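Local coordinates for leucine-rich-repeat protein (Methanosarcina barkeri, PDB 4WNR), which is a Roco protein that binds GDP and magnesium through its Roc G-domain, here with the COR-A part of its COR domain, at residues 53-66 against 178-190. Residues are numbered along the deposited sequence; the frame is centred on the assembly and turned at random.
With MG (magnesium ion), chain C; GDP (guanosine-5'-diphosphate), chain B.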
loop_
_atom_site.group_PDB
_atom_site.type_symbol
_atom_site.label_atom_id
_atom_site.label_comp_id
_atom_site.label_asym_id
_atom_site.label_seq_id
_atom_site.Cartn_x
_atom_site.Cartn_y
_atom_site.Cartn_z
ATOM N N GLY A 53 -7.964 14.997 2.363
ATOM C CA GLY A 53 -9.255 14.365 2.652
ATOM C C GLY A 53 -9.282 12.845 2.624
ATOM O O GLY A 53 -10.360 12.256 2.530
ATOM N N LYS A 54 -8.117 12.203 2.719
ATOM C CA LYS A 54 -8.009 10.753 2.537
ATOM C C LYS A 54 -8.593 9.980 3.713
ATOM O O LYS A 54 -9.401 9.072 3.527
ATOM C CB LYS A 54 -6.549 10.346 2.339
ATOM C CG LYS A 54 -5.876 10.992 1.138
ATOM C CD LYS A 54 -4.486 10.421 0.882
ATOM C CE LYS A 54 -3.501 10.718 2.005
ATOM N NZ LYS A 54 -3.297 12.178 2.232
ATOM N N THR A 55 -8.169 10.343 4.918
ATOM C CA THR A 55 -8.665 9.713 6.143
ATOM C C THR A 55 -10.150 10.026 6.363
ATOM O O THR A 55 -10.904 9.174 6.831
ATOM C CB THR A 55 -7.843 10.158 7.373
ATOM O OG1 THR A 55 -6.446 9.959 7.113
ATOM C CG2 THR A 55 -8.237 9.365 8.621
ATOM N N SER A 56 -10.557 11.245 6.015
ATOM C CA SER A 56 -11.953 11.674 6.154
ATOM C C SER A 56 -12.878 10.928 5.195
ATOM O O SER A 56 -13.965 10.499 5.583
ATOM C CB SER A 56 -12.083 13.177 5.907
ATOM O OG SER A 56 -11.262 13.910 6.797
ATOM N N LEU A 57 -12.443 10.791 3.945
ATOM C CA LEU A 57 -13.209 10.073 2.923
ATOM C C LEU A 57 -13.391 8.604 3.303
ATOM O O LEU A 57 -14.465 8.037 3.108
ATOM C CB LEU A 57 -12.525 10.179 1.554
ATOM C CG LEU A 57 -13.160 9.425 0.379
ATOM C CD1 LEU A 57 -14.629 9.784 0.207
ATOM C CD2 LEU A 57 -12.390 9.713 -0.901
ATOM N N LEU A 58 -12.336 8.000 3.845
ATOM C CA LEU A 58 -12.387 6.610 4.296
ATOM C C LEU A 58 -13.431 6.417 5.397
ATOM O O LEU A 58 -14.161 5.428 5.397
ATOM C CB LEU A 58 -11.008 6.152 4.788
ATOM C CG LEU A 58 -10.877 4.709 5.289
ATOM C CD1 LEU A 58 -11.386 3.706 4.262
ATOM C CD2 LEU A 58 -9.429 4.413 5.649
ATOM N N LYS A 59 -13.499 7.368 6.327
ATOM C CA LYS A 59 -14.487 7.321 7.407
ATOM C C LYS A 59 -15.917 7.390 6.867
ATOM O O LYS A 59 -16.810 6.707 7.374
ATOM C CB LYS A 59 -14.254 8.458 8.405
ATOM C CG LYS A 59 -13.063 8.243 9.328
ATOM C CD LYS A 59 -12.786 9.464 10.194
ATOM C CE LYS A 59 -13.841 9.650 11.276
ATOM N NZ LYS A 59 -13.542 10.815 12.155
ATOM N N ARG A 60 -16.125 8.214 5.843
ATOM C CA ARG A 60 -17.439 8.359 5.216
ATOM C C ARG A 60 -17.871 7.104 4.456
ATOM O O ARG A 60 -19.057 6.774 4.425
ATOM C CB ARG A 60 -17.457 9.570 4.280
ATOM C CG ARG A 60 -17.440 10.913 4.994
ATOM C CD ARG A 60 -18.691 11.117 5.837
ATOM N NE ARG A 60 -18.843 12.498 6.287
ATOM C CZ ARG A 60 -19.839 12.936 7.053
ATOM N NH1 ARG A 60 -20.791 12.107 7.471
ATOM N NH2 ARG A 60 -19.883 14.217 7.405
ATOM N N LEU A 61 -16.911 6.409 3.851
ATOM C CA LEU A 61 -17.187 5.150 3.153
ATOM C C LEU A 61 -17.621 4.053 4.129
ATOM O O LEU A 61 -18.492 3.241 3.812
ATOM C CB LEU A 61 -15.957 4.690 2.363
ATOM C CG LEU A 61 -15.564 5.556 1.163
ATOM C CD1 LEU A 61 -14.167 5.200 0.677
ATOM C CD2 LEU A 61 -16.573 5.427 0.032
ATOM N N LEU A 62 -17.011 4.038 5.311
ATOM C CA LEU A 62 -17.340 3.063 6.354
ATOM C C LEU A 62 -18.473 3.525 7.273
ATOM O O LEU A 62 -18.924 2.766 8.130
ATOM C CB LEU A 62 -16.099 2.750 7.194
ATOM C CG LEU A 62 -14.861 2.275 6.425
ATOM C CD1 LEU A 62 -13.689 2.090 7.375
ATOM C CD2 LEU A 62 -15.134 0.989 5.660
ATOM N N GLY A 63 -18.921 4.767 7.097
ATOM C CA GLY A 63 -20.034 5.317 7.875
ATOM C C GLY A 63 -19.647 5.658 9.305
ATOM O O GLY A 63 -20.387 5.358 10.240
ATOM N N GLU A 64 -18.488 6.290 9.464
ATOM C CA GLU A 64 -17.961 6.660 10.782
ATOM C C GLU A 64 -18.099 8.158 11.083
ATOM O O GLU A 64 -17.712 8.615 12.160
ATOM C CB GLU A 64 -16.498 6.232 10.898
ATOM C CG GLU A 64 -16.297 4.728 10.780
ATOM C CD GLU A 64 -14.847 4.294 10.907
ATOM O OE1 GLU A 64 -13.951 5.159 11.035
ATOM O OE2 GLU A 64 -14.609 3.069 10.874
ATOM N N GLY A 65 -18.642 8.913 10.132
ATOM C CA GLY A 65 -18.956 10.326 10.343
ATOM C C GLY A 65 -17.791 11.272 10.117
ATOM O O GLY A 65 -16.842 10.954 9.398
ATOM N N PHE A 66 -17.882 12.444 10.740
ATOM C CA PHE A 66 -16.886 13.505 10.589
ATOM C C PHE A 66 -16.906 14.396 11.828
ATOM O O PHE A 66 -17.940 14.981 12.155
ATOM C CB PHE A 66 -17.193 14.332 9.338
ATOM C CG PHE A 66 -16.239 15.474 9.107
ATOM C CD1 PHE A 66 -16.473 16.719 9.678
ATOM C CD2 PHE A 66 -15.118 15.309 8.308
ATOM C CE1 PHE A 66 -15.599 17.773 9.465
ATOM C CE2 PHE A 66 -14.241 16.360 8.089
ATOM C CZ PHE A 66 -14.483 17.593 8.669
ATOM N N ILE A 178 -16.886 16.225 -3.872
ATOM C CA ILE A 178 -17.416 15.794 -2.579
ATOM C C ILE A 178 -17.040 16.740 -1.443
ATOM O O ILE A 178 -16.148 17.581 -1.578
ATOM C CB ILE A 178 -16.944 14.367 -2.215
ATOM C CG1 ILE A 178 -15.417 14.300 -2.128
ATOM C CG2 ILE A 178 -17.462 13.360 -3.235
ATOM C CD1 ILE A 178 -14.890 12.996 -1.568
ATOM N N SER A 179 -17.746 16.586 -0.329
ATOM C CA SER A 179 -17.440 17.286 0.915
ATOM C C SER A 179 -17.616 16.319 2.080
ATOM O O SER A 179 -18.738 15.927 2.401
ATOM C CB SER A 179 -18.357 18.498 1.095
ATOM O OG SER A 179 -18.096 19.155 2.325
ATOM N N CYS A 180 -16.507 15.929 2.702
ATOM C CA CYS A 180 -16.547 15.026 3.853
ATOM C C CYS A 180 -17.155 15.693 5.087
ATOM O O CYS A 180 -17.695 15.013 5.957
ATOM C CB CYS A 180 -15.145 14.507 4.176
ATOM S SG CYS A 180 -14.437 13.444 2.897
ATOM N N LYS A 181 -17.064 17.020 5.155
ATOM C CA LYS A 181 -17.641 17.784 6.260
ATOM C C LYS A 181 -19.165 17.793 6.182
ATOM O O LYS A 181 -19.840 17.409 7.135
ATOM C CB LYS A 181 -17.107 19.219 6.253
ATOM C CG LYS A 181 -17.583 20.077 7.418
ATOM C CD LYS A 181 -16.899 21.433 7.422
ATOM C CE LYS A 181 -17.429 22.326 8.532
ATOM N NZ LYS A 181 -16.806 23.679 8.498
ATOM N N GLU A 182 -19.691 18.224 5.039
ATOM C CA GLU A 182 -21.139 18.337 4.834
ATOM C C GLU A 182 -21.790 17.043 4.332
ATOM O O GLU A 182 -23.011 16.984 4.181
ATOM C CB GLU A 182 -21.442 19.476 3.856
ATOM C CG GLU A 182 -20.982 20.844 4.341
ATOM C CD GLU A 182 -21.357 21.973 3.394
ATOM O OE1 GLU A 182 -21.705 21.697 2.222
ATOM O OE2 GLU A 182 -21.297 23.146 3.824
ATOM N N ASP A 183 -20.978 16.019 4.071
ATOM C CA ASP A 183 -21.456 14.713 3.594
ATOM C C ASP A 183 -22.183 14.822 2.246
ATOM O O ASP A 183 -23.265 14.264 2.064
ATOM C CB ASP A 183 -22.351 14.043 4.650
ATOM C CG ASP A 183 -22.561 12.553 4.393
ATOM O OD1 ASP A 183 -21.669 11.900 3.810
ATOM O OD2 ASP A 183 -23.627 12.032 4.780
ATOM N N ARG A 184 -21.573 15.547 1.310
ATOM C CA ARG A 184 -22.112 15.700 -0.044
ATOM C C ARG A 184 -21.314 14.881 -1.054
ATOM O O ARG A 184 -20.085 14.919 -1.055
ATOM C CB ARG A 184 -22.096 17.170 -0.466
ATOM C CG ARG A 184 -23.246 17.993 0.088
ATOM C CD ARG A 184 -23.435 19.275 -0.706
ATOM N NE ARG A 184 -22.283 20.170 -0.591
ATOM C CZ ARG A 184 -22.076 21.248 -1.346
ATOM N NH1 ARG A 184 -22.940 21.590 -2.299
ATOM N NH2 ARG A 184 -20.991 21.991 -1.149
ATOM N N GLY A 185 -22.024 14.146 -1.906
ATOM C CA GLY A 185 -21.407 13.386 -2.997
ATOM C C GLY A 185 -20.799 12.044 -2.616
ATOM O O GLY A 185 -20.206 11.376 -3.463
ATOM N N ILE A 186 -20.949 11.643 -1.354
ATOM C CA ILE A 186 -20.379 10.382 -0.865
ATOM C C ILE A 186 -21.196 9.193 -1.375
ATOM O O ILE A 186 -20.629 8.182 -1.792
ATOM C CB ILE A 186 -20.276 10.359 0.681
ATOM C CG1 ILE A 186 -19.029 11.118 1.150
ATOM C CG2 ILE A 186 -20.188 8.933 1.220
ATOM C CD1 ILE A 186 -19.001 12.584 0.776
ATOM N N GLU A 187 -22.521 9.320 -1.334
ATOM C CA GLU A 187 -23.424 8.274 -1.827
ATOM C C GLU A 187 -23.167 7.955 -3.302
ATOM O O GLU A 187 -23.108 6.789 -3.691
ATOM C CB GLU A 187 -24.885 8.686 -1.633
ATOM N N GLY A 188 -23.005 8.998 -4.112
ATOM C CA GLY A 188 -22.702 8.841 -5.536
ATOM C C GLY A 188 -21.324 8.247 -5.778
ATOM O O GLY A 188 -21.148 7.412 -6.667
ATOM N N PHE A 189 -20.350 8.684 -4.985
ATOM C CA PHE A 189 -18.984 8.158 -5.055
ATOM C C PHE A 189 -18.925 6.693 -4.620
ATOM O O PHE A 189 -18.232 5.883 -5.236
ATOM C CB PHE A 189 -18.044 9.000 -4.185
ATOM C CG PHE A 189 -16.627 8.500 -4.157
ATOM C CD1 PHE A 189 -15.728 8.866 -5.147
ATOM C CD2 PHE A 189 -16.190 7.666 -3.135
ATOM C CE1 PHE A 189 -14.422 8.409 -5.123
ATOM C CE2 PHE A 189 -14.885 7.205 -3.106
ATOM C CZ PHE A 189 -14.000 7.577 -4.101
ATOM N N SER A 190 -19.652 6.367 -3.555
ATOM C CA SER A 190 -19.682 5.006 -3.012
ATOM C C SER A 190 -20.300 4.005 -3.993
ATOM O O SER A 190 -19.857 2.861 -4.075
ATOM C CB SER A 190 -20.447 4.978 -1.687
ATOM O OG SER A 190 -20.366 3.701 -1.082
HETATM MG MG MG C . -4.200 11.148 7.063
HETATM P PB GDP B . -5.349 13.367 5.314
HETATM O O1B GDP B . -6.206 13.867 4.048
HETATM O O2B GDP B . -5.325 11.765 5.212
HETATM O O3B GDP B . -3.977 13.927 5.300
HETATM O O3A GDP B . -6.146 13.658 6.682
HETATM P PA GDP B . -7.513 14.502 6.770
HETATM O O1A GDP B . -8.432 14.205 5.656
HETATM O O2A GDP B . -8.138 14.050 8.184
HETATM O "O5'" GDP B . -7.109 16.053 6.938
HETATM C "C5'" GDP B . -7.846 17.040 6.286
HETATM C "C4'" GDP B . -8.266 18.104 7.323
HETATM O "O4'" GDP B . -9.322 18.898 6.743
HETATM C "C3'" GDP B . -8.865 17.513 8.598
HETATM O "O3'" GDP B . -8.752 18.459 9.672
HETATM C "C2'" GDP B . -10.312 17.297 8.231
HETATM O "O2'" GDP B . -11.156 17.434 9.385
HETATM C "C1'" GDP B . -10.601 18.418 7.241
HETATM N N9 GDP B . -11.452 17.968 6.097
HETATM C C8 GDP B . -11.420 16.810 5.438
HETATM N N7 GDP B . -12.352 16.840 4.494
HETATM C C5 GDP B . -12.968 18.016 4.557
HETATM C C6 GDP B . -13.966 18.524 3.831
HETATM O O6 GDP B . -14.480 17.885 2.916
HETATM N N1 GDP B . -14.432 19.809 4.114
HETATM C C2 GDP B . -13.834 20.527 5.156
HETATM N N2 GDP B . -14.255 21.752 5.454
HETATM N N3 GDP B . -12.834 19.961 5.851
HETATM C C4 GDP B . -12.408 18.719 5.552
HETATM O O HOH W 1 -5.347 11.870 8.669
HETATM O O HOH W 2 -4.350 9.239 5.439
HETATM O O HOH W 3 -3.738 9.470 8.316
#
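R60 and F66 meet the backbone of C180 and K181 in a buried, nucleotide-bridged contact of the Roc domain, between helix 54-62 with the turn after it, and the 178-185 loop and first turn of helix 186-198. R60 illustrates how one arginine can fix a loop: bent at chi2 (-64°), it lays its guanidinium side-on to C180 O, which accepts from NE at 2.8 Å and from NH2 at 2.7 Å. Both bonds lie close to the guanidinium plane. One face of that group rests on the G65-F66 backbone; D183 CB lies over the centre of the other, and its carboxylate, nearly parallel (8°), stands off NH1 in a long salt bridge (NH1 to OD1 3.8 Å) to which no N-H points. The F66 ring takes K181 CA over its face, a CH-pi contact 3.7 Å from the centroid, while CZ reaches the ribose O2' of GDP. C180 SG lies against the backbone of L57; deeper in, L57 spreads its two methyls on I178 and F189, beside strand 116-121, and L61 CD2 meets the F189 ring at its edge. The nucleotide spans both segments: G53 N and K54 N hold O1B, T55 OG1 binds the magnesium ion, and C180 N donates to guanine O6. Such pairing of a P-loop helix with the guanine-recognition loop after strand 172-177 is typical of Ras-like G-domains.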